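Local coordinates for protein putative metal-dependent hydrolase (Bacillus subtilis, PDB 6KNS) that probably acts as a zinc-dependent hydrolase with a metallo-beta-lactamase fold, possibly an endoribonuclease of the tRNA 3'-processing type, at residues 137-142 with 160-165; 179-184 with 194-199; 144-149 with 166-171. All blocks are in the same frame, centred on the assembly; numbering follows the deposited sequence.

Contact 1 (137-142 with 160-165); sequences KTIHPV and ADSSYQ. With ZN (zinc ion), chain H; ZN (zinc ion), chain G.
His140 and Asp161 meet at a shared zinc ion. The His140 side chain starts at CB, which lies near the backbone carbonyl of Asp161. CG is anti to the backbone N (chi1 -158°), which swings the ring across the Asp161 side chain. One face of the ring is covered by Asp161 CB, 3.4 Å from the His140 ring centroid in a CH-pi contact. The CD of Pro141 lies over the opposite face, toward the rim. ND1 hydrogen-bonds the carbonyl O of Gly194, which fixes the rotation of the ring. His140 CE1 comes 3.2 Å from Asp161 CB, and CD2 also lies near that carbon. At the tip, His140 NE2 binds the zinc ion of chain H at 2.3 Å. Asp161 OD2 reaches the same zinc at 2.4 Å and also binds the zinc of chain G. The ring and carboxylate planes are 84° apart.

The backbones beside the site are tied by polar groups. Thr138 OG1 donates to Asp161 O (2.8 Å), almost in line with the carbonyl bond. Ile139 N donates to Ser162 OG (3.1 Å), and that hydroxyl in turn donates to Ser163 O. Ser163 N returns a bond to Ile139 O (3.0 Å). Farther from the zinc, Gln165 NE2 binds Lys137 O (2.9 Å) on a lone pair, while the Gln165 amide oxygen lies against Ile139 CG1.

His65 and His67 complete the first zinc site, and Asp69, His70 and His217 the second. An aspartate bridging two zinc ions is characteristic of the binuclear metallo-beta-lactamase active site.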
loop_
_atom_site.group_PDB
_atom_site.type_symbol
_atom_site.label_atom_id
_atom_site.label_comp_id
_atom_site.label_asym_id
_atom_site.label_seq_id
_atom_site.Cartn_x
_atom_site.Cartn_y
_atom_site.Cartn_z
ATOM N N LYS A 137 16.238 -15.730 13.605
ATOM C CA LYS A 137 15.076 -16.348 12.954
ATOM C C LYS A 137 13.901 -16.450 13.932
ATOM O O LYS A 137 14.098 -16.806 15.094
ATOM C CB LYS A 137 15.430 -17.722 12.459
ATOM C CG LYS A 137 14.474 -18.254 11.404
ATOM C CD LYS A 137 15.158 -19.481 10.700
ATOM C CE LYS A 137 14.232 -20.095 9.662
ATOM N NZ LYS A 137 12.883 -20.314 10.275
ATOM N N THR A 138 12.698 -16.092 13.475
ATOM C CA THR A 138 11.520 -16.119 14.347
ATOM C C THR A 138 10.710 -17.411 14.125
ATOM O O THR A 138 10.970 -18.165 13.199
ATOM C CB THR A 138 10.644 -14.881 14.121
ATOM O OG1 THR A 138 10.115 -14.869 12.785
ATOM C CG2 THR A 138 11.470 -13.572 14.368
ATOM N N ILE A 139 9.735 -17.657 14.986
ATOM C CA ILE A 139 8.822 -18.759 14.796
ATOM C C ILE A 139 7.603 -18.138 14.151
ATOM O O ILE A 139 6.859 -17.414 14.799
ATOM C CB ILE A 139 8.465 -19.449 16.096
ATOM C CG1 ILE A 139 9.744 -19.776 16.893
ATOM C CG2 ILE A 139 7.631 -20.696 15.798
ATOM C CD1 ILE A 139 9.538 -20.841 17.992
ATOM N N HIS A 140 7.439 -18.373 12.846
ATOM C CA HIS A 140 6.398 -17.704 12.075
ATOM C C HIS A 140 6.016 -18.581 10.865
ATOM O O HIS A 140 6.794 -19.419 10.457
ATOM C CB HIS A 140 6.929 -16.340 11.637
ATOM C CG HIS A 140 5.868 -15.362 11.303
ATOM N ND1 HIS A 140 4.849 -15.062 12.177
ATOM C CD2 HIS A 140 5.645 -14.621 10.188
ATOM C CE1 HIS A 140 4.048 -14.171 11.620
ATOM N NE2 HIS A 140 4.508 -13.889 10.417
ATOM N N PRO A 141 4.794 -18.442 10.328
ATOM C CA PRO A 141 4.461 -19.365 9.241
ATOM C C PRO A 141 5.248 -19.188 7.950
ATOM O O PRO A 141 5.110 -20.017 7.093
ATOM C CB PRO A 141 2.960 -19.107 8.972
ATOM C CG PRO A 141 2.483 -18.202 10.045
ATOM C CD PRO A 141 3.647 -17.642 10.776
ATOM N N VAL A 142 5.965 -18.073 7.756
ATOM C CA VAL A 142 6.971 -17.952 6.698
ATOM C C VAL A 142 8.280 -17.557 7.351
ATOM O O VAL A 142 8.300 -17.088 8.485
ATOM C CB VAL A 142 6.609 -16.921 5.589
ATOM C CG1 VAL A 142 5.351 -17.365 4.790
ATOM C CG2 VAL A 142 6.458 -15.483 6.148
ATOM N N ALA A 160 10.229 -8.270 14.647
ATOM C CA ALA A 160 9.428 -8.627 13.502
ATOM C C ALA A 160 8.235 -9.444 14.032
ATOM O O ALA A 160 7.714 -9.159 15.129
ATOM C CB ALA A 160 10.246 -9.389 12.455
ATOM N N ASP A 161 7.799 -10.441 13.272
ATOM C CA ASP A 161 6.678 -11.277 13.671
ATOM C C ASP A 161 7.171 -12.576 14.223
ATOM O O ASP A 161 7.992 -13.238 13.591
ATOM C CB ASP A 161 5.836 -11.636 12.470
ATOM C CG ASP A 161 5.051 -10.461 11.922
ATOM O OD1 ASP A 161 5.298 -9.271 12.253
ATOM O OD2 ASP A 161 4.148 -10.786 11.171
ATOM N N SER A 162 6.625 -12.993 15.356
ATOM C CA SER A 162 7.001 -14.291 15.936
ATOM C C SER A 162 6.028 -14.712 17.022
ATOM O O SER A 162 5.434 -13.864 17.691
ATOM C CB SER A 162 8.388 -14.173 16.556
ATOM O OG SER A 162 8.912 -15.435 16.938
ATOM N N SER A 163 5.862 -16.012 17.204
ATOM C CA SER A 163 5.371 -16.524 18.486
ATOM C C SER A 163 6.572 -16.609 19.436
ATOM O O SER A 163 7.737 -16.435 19.031
ATOM C CB SER A 163 4.706 -17.909 18.344
ATOM O OG SER A 163 5.619 -18.885 17.865
ATOM N N TYR A 164 6.286 -16.879 20.698
ATOM C CA TYR A 164 7.280 -16.693 21.755
ATOM C C TYR A 164 8.443 -17.696 21.612
ATOM O O TYR A 164 8.211 -18.843 21.251
ATOM C CB TYR A 164 6.633 -16.799 23.171
ATOM C CG TYR A 164 7.713 -16.789 24.239
ATOM C CD1 TYR A 164 8.292 -15.593 24.660
ATOM C CD2 TYR A 164 8.231 -17.966 24.720
ATOM C CE1 TYR A 164 9.322 -15.586 25.580
ATOM C CE2 TYR A 164 9.266 -17.973 25.632
ATOM C CZ TYR A 164 9.814 -16.784 26.048
ATOM O OH TYR A 164 10.835 -16.817 26.959
ATOM N N GLN A 165 9.679 -17.254 21.867
ATOM C CA GLN A 165 10.805 -18.194 22.065
ATOM C C GLN A 165 11.831 -17.610 23.024
ATOM O O GLN A 165 12.051 -16.381 23.053
ATOM C CB GLN A 165 11.477 -18.567 20.723
ATOM C CG GLN A 165 11.897 -17.352 19.879
ATOM C CD GLN A 165 12.590 -17.721 18.583
ATOM O OE1 GLN A 165 12.785 -18.876 18.302
ATOM N NE2 GLN A 165 12.939 -16.723 17.776
HETATM ZN ZN ZN H . 3.949 -12.076 9.198
HETATM ZN ZN ZN G . 3.067 -9.158 10.049
#

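Contact 2 (179-184 with 194-199); sequences ISECNF and GHMNSL
Ser180 OG meets Met196 CE at 3.7 Å, one residue before the end of strand 177-181. The same hydroxyl donates a hydrogen bond to Glu181 O.

Glu181 carries most of the polar chemistry. Its CG sits between the backbone N and the carbonyl carbon (chi1 80°), and the chain bends again at chi2, which turns the carboxylate toward His195 and the backbone of Met196. OE2 accepts from His195 ND1 at 2.6 Å. The bond is nearly straight (173°), uses the syn lone pair and lies in the imidazole plane. OE2 also takes the backbone N-H of Ser162. OE1 accepts from Met196 N at 2.8 Å, with the donor above the carboxylate plane. Both oxygens of this buried carboxylate are therefore gripped, and the His195 ring is held in one orientation.

Cys182 SG rests on the backbone of Ser198, 3.6 Å from Ser198 N. Asn183 places its CB over a face of the His195 ring, 4.1 Å from the ring centroid. Phe184 N donates to Met196 O at 3.2 Å, and Phe184 O takes a weak bond from Ser198 N. The edge of the Phe184 ring meets His195 CB, and the ring also packs on Phe86 of the second subunit.

Beyond, Asn197 N-caps helix 198-208 through OD1, and its ND2 bonds the carbonyl O of Gln188. Its own backbone N is bound by Glu200 OE1, which completes a capping box.

The contact joins strand 177-181 to the helix of a beta-alpha-beta crossover that continues into strand 212-216. The His-carboxylate pair stands beside the zinc site. It probably corresponds to the glutamate and histidine of the HEAT and HST motifs of RNase Z enzymes.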
loop_
_atom_site.group_PDB
_atom_site.type_symbol
_atom_site.label_atom_id
_atom_site.label_comp_id
_atom_site.label_asym_id
_atom_site.label_seq_id
_atom_site.Cartn_x
_atom_site.Cartn_y
_atom_site.Cartn_z
ATOM N N ILE A 179 11.176 -3.176 20.367
ATOM C CA ILE A 179 9.955 -3.123 19.601
ATOM C C ILE A 179 9.454 -4.567 19.350
ATOM O O ILE A 179 10.042 -5.311 18.583
ATOM C CB ILE A 179 10.149 -2.389 18.290
ATOM C CG1 ILE A 179 10.805 -1.014 18.545
ATOM C CG2 ILE A 179 8.779 -2.274 17.596
ATOM C CD1 ILE A 179 11.147 -0.223 17.238
ATOM N N SER A 180 8.359 -4.930 20.024
ATOM C CA SER A 180 7.814 -6.254 19.986
ATOM C C SER A 180 6.452 -6.231 19.374
ATOM O O SER A 180 5.613 -5.411 19.721
ATOM C CB SER A 180 7.660 -6.844 21.383
ATOM O OG SER A 180 7.183 -8.173 21.287
ATOM N N GLU A 181 6.246 -7.167 18.466
ATOM C CA GLU A 181 4.939 -7.455 17.969
ATOM C C GLU A 181 4.076 -7.830 19.188
ATOM O O GLU A 181 4.578 -8.331 20.207
ATOM C CB GLU A 181 5.012 -8.553 16.897
ATOM C CG GLU A 181 5.125 -9.994 17.367
ATOM C CD GLU A 181 3.938 -10.818 16.861
ATOM O OE1 GLU A 181 2.868 -10.823 17.534
ATOM O OE2 GLU A 181 4.074 -11.421 15.768
ATOM N N CYS A 182 2.794 -7.525 19.094
ATOM C CA CYS A 182 1.873 -7.838 20.145
ATOM C C CYS A 182 0.486 -7.953 19.562
ATOM O O CYS A 182 -0.380 -7.171 19.873
ATOM C CB CYS A 182 1.956 -6.721 21.182
ATOM S SG CYS A 182 1.066 -7.022 22.695
ATOM N N ASN A 183 0.272 -8.939 18.715
ATOM C CA ASN A 183 -0.963 -9.038 17.957
ATOM C C ASN A 183 -2.129 -9.596 18.789
ATOM O O ASN A 183 -3.253 -9.528 18.338
ATOM C CB ASN A 183 -0.741 -9.918 16.715
ATOM C CG ASN A 183 -1.575 -9.457 15.505
ATOM O OD1 ASN A 183 -2.743 -9.066 15.636
ATOM N ND2 ASN A 183 -0.977 -9.468 14.360
ATOM N N PHE A 184 -1.848 -10.160 19.976
ATOM C CA PHE A 184 -2.860 -10.801 20.831
ATOM C C PHE A 184 -2.861 -10.302 22.272
ATOM O O PHE A 184 -1.831 -9.849 22.757
ATOM C CB PHE A 184 -2.659 -12.327 20.825
ATOM C CG PHE A 184 -3.062 -12.975 19.532
ATOM C CD1 PHE A 184 -4.296 -13.531 19.385
ATOM C CD2 PHE A 184 -2.198 -13.011 18.462
ATOM C CE1 PHE A 184 -4.677 -14.130 18.161
ATOM C CE2 PHE A 184 -2.563 -13.583 17.244
ATOM C CZ PHE A 184 -3.789 -14.151 17.097
ATOM N N GLY A 194 1.590 -17.683 14.761
ATOM C CA GLY A 194 2.954 -17.157 14.735
ATOM C C GLY A 194 3.102 -15.744 15.291
ATOM O O GLY A 194 3.910 -14.937 14.797
ATOM N N HIS A 195 2.316 -15.458 16.321
ATOM C CA HIS A 195 2.332 -14.148 16.986
ATOM C C HIS A 195 2.456 -14.259 18.504
ATOM O O HIS A 195 2.333 -15.331 19.088
ATOM C CB HIS A 195 1.079 -13.342 16.638
ATOM C CG HIS A 195 0.986 -12.952 15.202
ATOM N ND1 HIS A 195 1.969 -12.227 14.551
ATOM C CD2 HIS A 195 0.007 -13.167 14.289
ATOM C CE1 HIS A 195 1.594 -12.014 13.302
ATOM N NE2 HIS A 195 0.425 -12.601 13.109
ATOM N N MET A 196 2.703 -13.124 19.136
ATOM C CA MET A 196 2.807 -13.050 20.597
ATOM C C MET A 196 1.689 -12.228 21.233
ATOM O O MET A 196 1.024 -11.447 20.561
ATOM C CB MET A 196 4.161 -12.443 20.971
ATOM C CG MET A 196 5.296 -13.487 20.941
ATOM S SD MET A 196 6.852 -12.854 21.583
ATOM C CE MET A 196 7.306 -11.697 20.278
ATOM N N ASN A 197 1.499 -12.420 22.541
ATOM C CA ASN A 197 0.629 -11.557 23.311
ATOM C C ASN A 197 1.421 -10.605 24.236
ATOM O O ASN A 197 2.657 -10.602 24.292
ATOM C CB ASN A 197 -0.435 -12.366 24.094
ATOM C CG ASN A 197 0.152 -13.232 25.231
ATOM O OD1 ASN A 197 1.261 -13.004 25.740
ATOM N ND2 ASN A 197 -0.618 -14.218 25.639
ATOM N N SER A 198 0.666 -9.790 24.933
ATOM C CA SER A 198 1.181 -8.798 25.856
ATOM C C SER A 198 2.093 -9.372 26.938
ATOM O O SER A 198 3.135 -8.782 27.222
ATOM C CB SER A 198 -0.019 -8.036 26.486
ATOM O OG SER A 198 -1.019 -8.967 26.936
ATOM N N LEU A 199 1.741 -10.523 27.513
ATOM C CA LEU A 199 2.561 -11.129 28.559
ATOM C C LEU A 199 3.922 -11.575 28.014
ATOM O O LEU A 199 4.956 -11.455 28.682
ATOM C CB LEU A 199 1.834 -12.304 29.204
ATOM C CG LEU A 199 0.444 -11.995 29.788
ATOM C CD1 LEU A 199 -0.204 -13.270 30.400
ATOM C CD2 LEU A 199 0.496 -10.880 30.833
#

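Contact 3 (144-149 with 166-171); sequences CYAMRI and DSFIPF
Phe171 and Arg148 meet in two ways, one apolar and one polar. The Phe171 side chain has CG anti to the backbone N (chi1 -172°), which carries the ring off the short helix 168-171 and onto strand 145-150. Its outermost atom CZ touches Arg148 CB at 3.7 Å and the backbone at the junction of Met147 and Arg148. Phe171 CE2 meets Ala146 CB at 4.0 Å. The same methyl is touched by the edge of a second ring, with Phe168 CE1 3.8 Å from Ala146 CB. Ala146 thus sits where two phenylalanines of one helix converge on the strand.

The polar link lies at the end of the helix. Arg148 runs out from CB, bends at chi3, and turns the edge of its guanidinium to the carbonyl of Phe171. Arg148 NE donates to Phe171 O at 3.0 Å, close to the line of the C=O bond. Arg148 NH2 donates to the same Phe171 O at 3.1 Å, from above the carbonyl plane. The acceptor lies close to the guanidinium plane for both. In this side-on grip two N-H groups converge on one carbonyl oxygen at the end of the helix, which probably suits its partial negative charge.

One shell out, NH2 of Arg148 also binds the carbonyl O of Glu173, so the guanidinium is held by the carbonyls of Phe171 and Glu173. The arginine side chain touches Thr134, Thr155 and Val157 of the adjoining strands. Leu136 packs on both phenylalanines, Val157 on Phe171, and Ile204 of helix 198-208 on Phe168.

The arrangement is a short helix packed on a face of a beta-sheet, as in the alpha-beta/beta-alpha sandwich of metallo-beta-lactamase proteins.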
loop_
_atom_site.group_PDB
_atom_site.type_symbol
_atom_site.label_atom_id
_atom_site.label_comp_id
_atom_site.label_asym_id
_atom_site.label_seq_id
_atom_site.Cartn_x
_atom_site.Cartn_y
_atom_site.Cartn_z
ATOM N N CYS A 144 11.171 -15.623 8.687
ATOM C CA CYS A 144 11.134 -14.247 9.141
ATOM C C CYS A 144 12.308 -14.021 10.068
ATOM O O CYS A 144 12.697 -14.957 10.783
ATOM C CB CYS A 144 9.769 -13.941 9.808
ATOM S SG CYS A 144 9.664 -12.293 10.468
ATOM N N TYR A 145 12.913 -12.815 10.023
ATOM C CA TYR A 145 14.044 -12.507 10.921
ATOM C C TYR A 145 13.804 -11.269 11.758
ATOM O O TYR A 145 13.480 -10.215 11.227
ATOM C CB TYR A 145 15.375 -12.352 10.151
ATOM C CG TYR A 145 15.807 -13.627 9.538
ATOM C CD1 TYR A 145 16.658 -14.500 10.206
ATOM C CD2 TYR A 145 15.300 -14.007 8.317
ATOM C CE1 TYR A 145 17.025 -15.731 9.633
ATOM C CE2 TYR A 145 15.657 -15.211 7.737
ATOM C CZ TYR A 145 16.522 -16.061 8.385
ATOM O OH TYR A 145 16.832 -17.249 7.773
ATOM N N ALA A 146 14.026 -11.416 13.075
ATOM C CA ALA A 146 14.084 -10.291 13.991
ATOM C C ALA A 146 15.403 -9.587 13.778
ATOM O O ALA A 146 16.321 -10.185 13.217
ATOM C CB ALA A 146 13.944 -10.748 15.422
ATOM N N MET A 147 15.492 -8.323 14.188
ATOM C CA MET A 147 16.692 -7.531 13.956
ATOM C C MET A 147 17.143 -6.781 15.198
ATOM O O MET A 147 16.327 -6.264 15.953
ATOM C CB MET A 147 16.457 -6.517 12.857
ATOM C CG MET A 147 16.026 -7.121 11.547
ATOM S SD MET A 147 15.482 -5.844 10.402
ATOM C CE MET A 147 14.585 -6.921 9.284
ATOM N N ARG A 148 18.459 -6.746 15.404
ATOM C CA ARG A 148 19.073 -5.952 16.460
ATOM C C ARG A 148 19.886 -4.878 15.752
ATOM O O ARG A 148 20.810 -5.200 14.989
ATOM C CB ARG A 148 19.978 -6.812 17.318
ATOM C CG ARG A 148 20.791 -5.977 18.302
ATOM C CD ARG A 148 21.891 -6.728 19.033
ATOM N NE ARG A 148 21.436 -7.117 20.341
ATOM C CZ ARG A 148 21.795 -6.589 21.505
ATOM N NH1 ARG A 148 22.706 -5.645 21.611
ATOM N NH2 ARG A 148 21.213 -7.047 22.587
ATOM N N ILE A 149 19.539 -3.612 15.988
ATOM C CA ILE A 149 20.124 -2.497 15.250
ATOM C C ILE A 149 20.854 -1.564 16.195
ATOM O O ILE A 149 20.254 -0.995 17.099
ATOM C CB ILE A 149 19.057 -1.735 14.443
ATOM C CG1 ILE A 149 18.331 -2.707 13.490
ATOM C CG2 ILE A 149 19.707 -0.624 13.633
ATOM C CD1 ILE A 149 17.168 -2.122 12.711
ATOM N N ASP A 166 12.450 -18.491 23.809
ATOM C CA ASP A 166 13.453 -18.098 24.788
ATOM C C ASP A 166 14.627 -17.400 24.126
ATOM O O ASP A 166 15.232 -16.505 24.699
ATOM C CB ASP A 166 13.980 -19.320 25.560
ATOM C CG ASP A 166 12.995 -19.837 26.621
ATOM O OD1 ASP A 166 12.038 -19.123 26.995
ATOM O OD2 ASP A 166 13.206 -20.964 27.093
ATOM N N SER A 167 14.958 -17.801 22.918
ATOM C CA SER A 167 16.100 -17.205 22.227
ATOM C C SER A 167 15.973 -15.664 22.041
ATOM O O SER A 167 16.973 -14.966 21.841
ATOM C CB SER A 167 16.262 -17.890 20.886
ATOM O OG SER A 167 15.034 -17.759 20.173
ATOM N N PHE A 168 14.763 -15.116 22.110
ATOM C CA PHE A 168 14.645 -13.657 22.034
ATOM C C PHE A 168 15.364 -12.945 23.207
ATOM O O PHE A 168 15.688 -11.763 23.099
ATOM C CB PHE A 168 13.178 -13.237 22.051
ATOM C CG PHE A 168 12.507 -13.200 20.696
ATOM C CD1 PHE A 168 12.976 -12.376 19.704
ATOM C CD2 PHE A 168 11.348 -13.933 20.464
ATOM C CE1 PHE A 168 12.316 -12.299 18.467
ATOM C CE2 PHE A 168 10.692 -13.873 19.251
ATOM C CZ PHE A 168 11.166 -13.049 18.249
ATOM N N ILE A 169 15.610 -13.656 24.319
ATOM C CA ILE A 169 16.100 -13.002 25.528
ATOM C C ILE A 169 17.563 -12.639 25.393
ATOM O O ILE A 169 17.896 -11.464 25.552
ATOM C CB ILE A 169 15.775 -13.808 26.805
ATOM C CG1 ILE A 169 14.278 -13.689 27.105
ATOM C CG2 ILE A 169 16.591 -13.331 28.022
ATOM C CD1 ILE A 169 13.763 -14.715 28.119
ATOM N N PRO A 170 18.444 -13.621 25.095
ATOM C CA PRO A 170 19.836 -13.264 24.793
ATOM C C PRO A 170 19.980 -12.332 23.595
ATOM O O PRO A 170 20.791 -11.422 23.624
ATOM C CB PRO A 170 20.498 -14.611 24.470
ATOM C CG PRO A 170 19.601 -15.654 25.037
ATOM C CD PRO A 170 18.253 -15.081 25.216
ATOM N N PHE A 171 19.208 -12.565 22.546
ATOM C CA PHE A 171 19.238 -11.677 21.390
ATOM C C PHE A 171 18.988 -10.204 21.729
ATOM O O PHE A 171 19.657 -9.328 21.194
ATOM C CB PHE A 171 18.203 -12.122 20.356
ATOM C CG PHE A 171 18.288 -11.376 19.049
ATOM C CD1 PHE A 171 19.427 -11.494 18.234
ATOM C CD2 PHE A 171 17.226 -10.587 18.617
ATOM C CE1 PHE A 171 19.491 -10.816 16.994
ATOM C CE2 PHE A 171 17.272 -9.919 17.398
ATOM C CZ PHE A 171 18.392 -10.033 16.583
#

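All three contacts cluster round the sheet that includes strands 145-150 and 177-181. Contacts 2 and 3 are buried. Contact 1 is only partly so, and its loops carry zinc ligands. Contact 1 combines metal bonds with backbone ties. Contact 2 is built on a carboxylate and an imidazole next to the metal site, while contact 3 is mainly aromatic packing with one arginine clasp. Residues 160-165 run straight into 166-171, so contacts 1 and 3 hold successive parts of one chain segment. Contact 1 also touches contact 2, through hydrogen bonds between their segments. Met196 and Phe168 bring contacts 2 and 3 together.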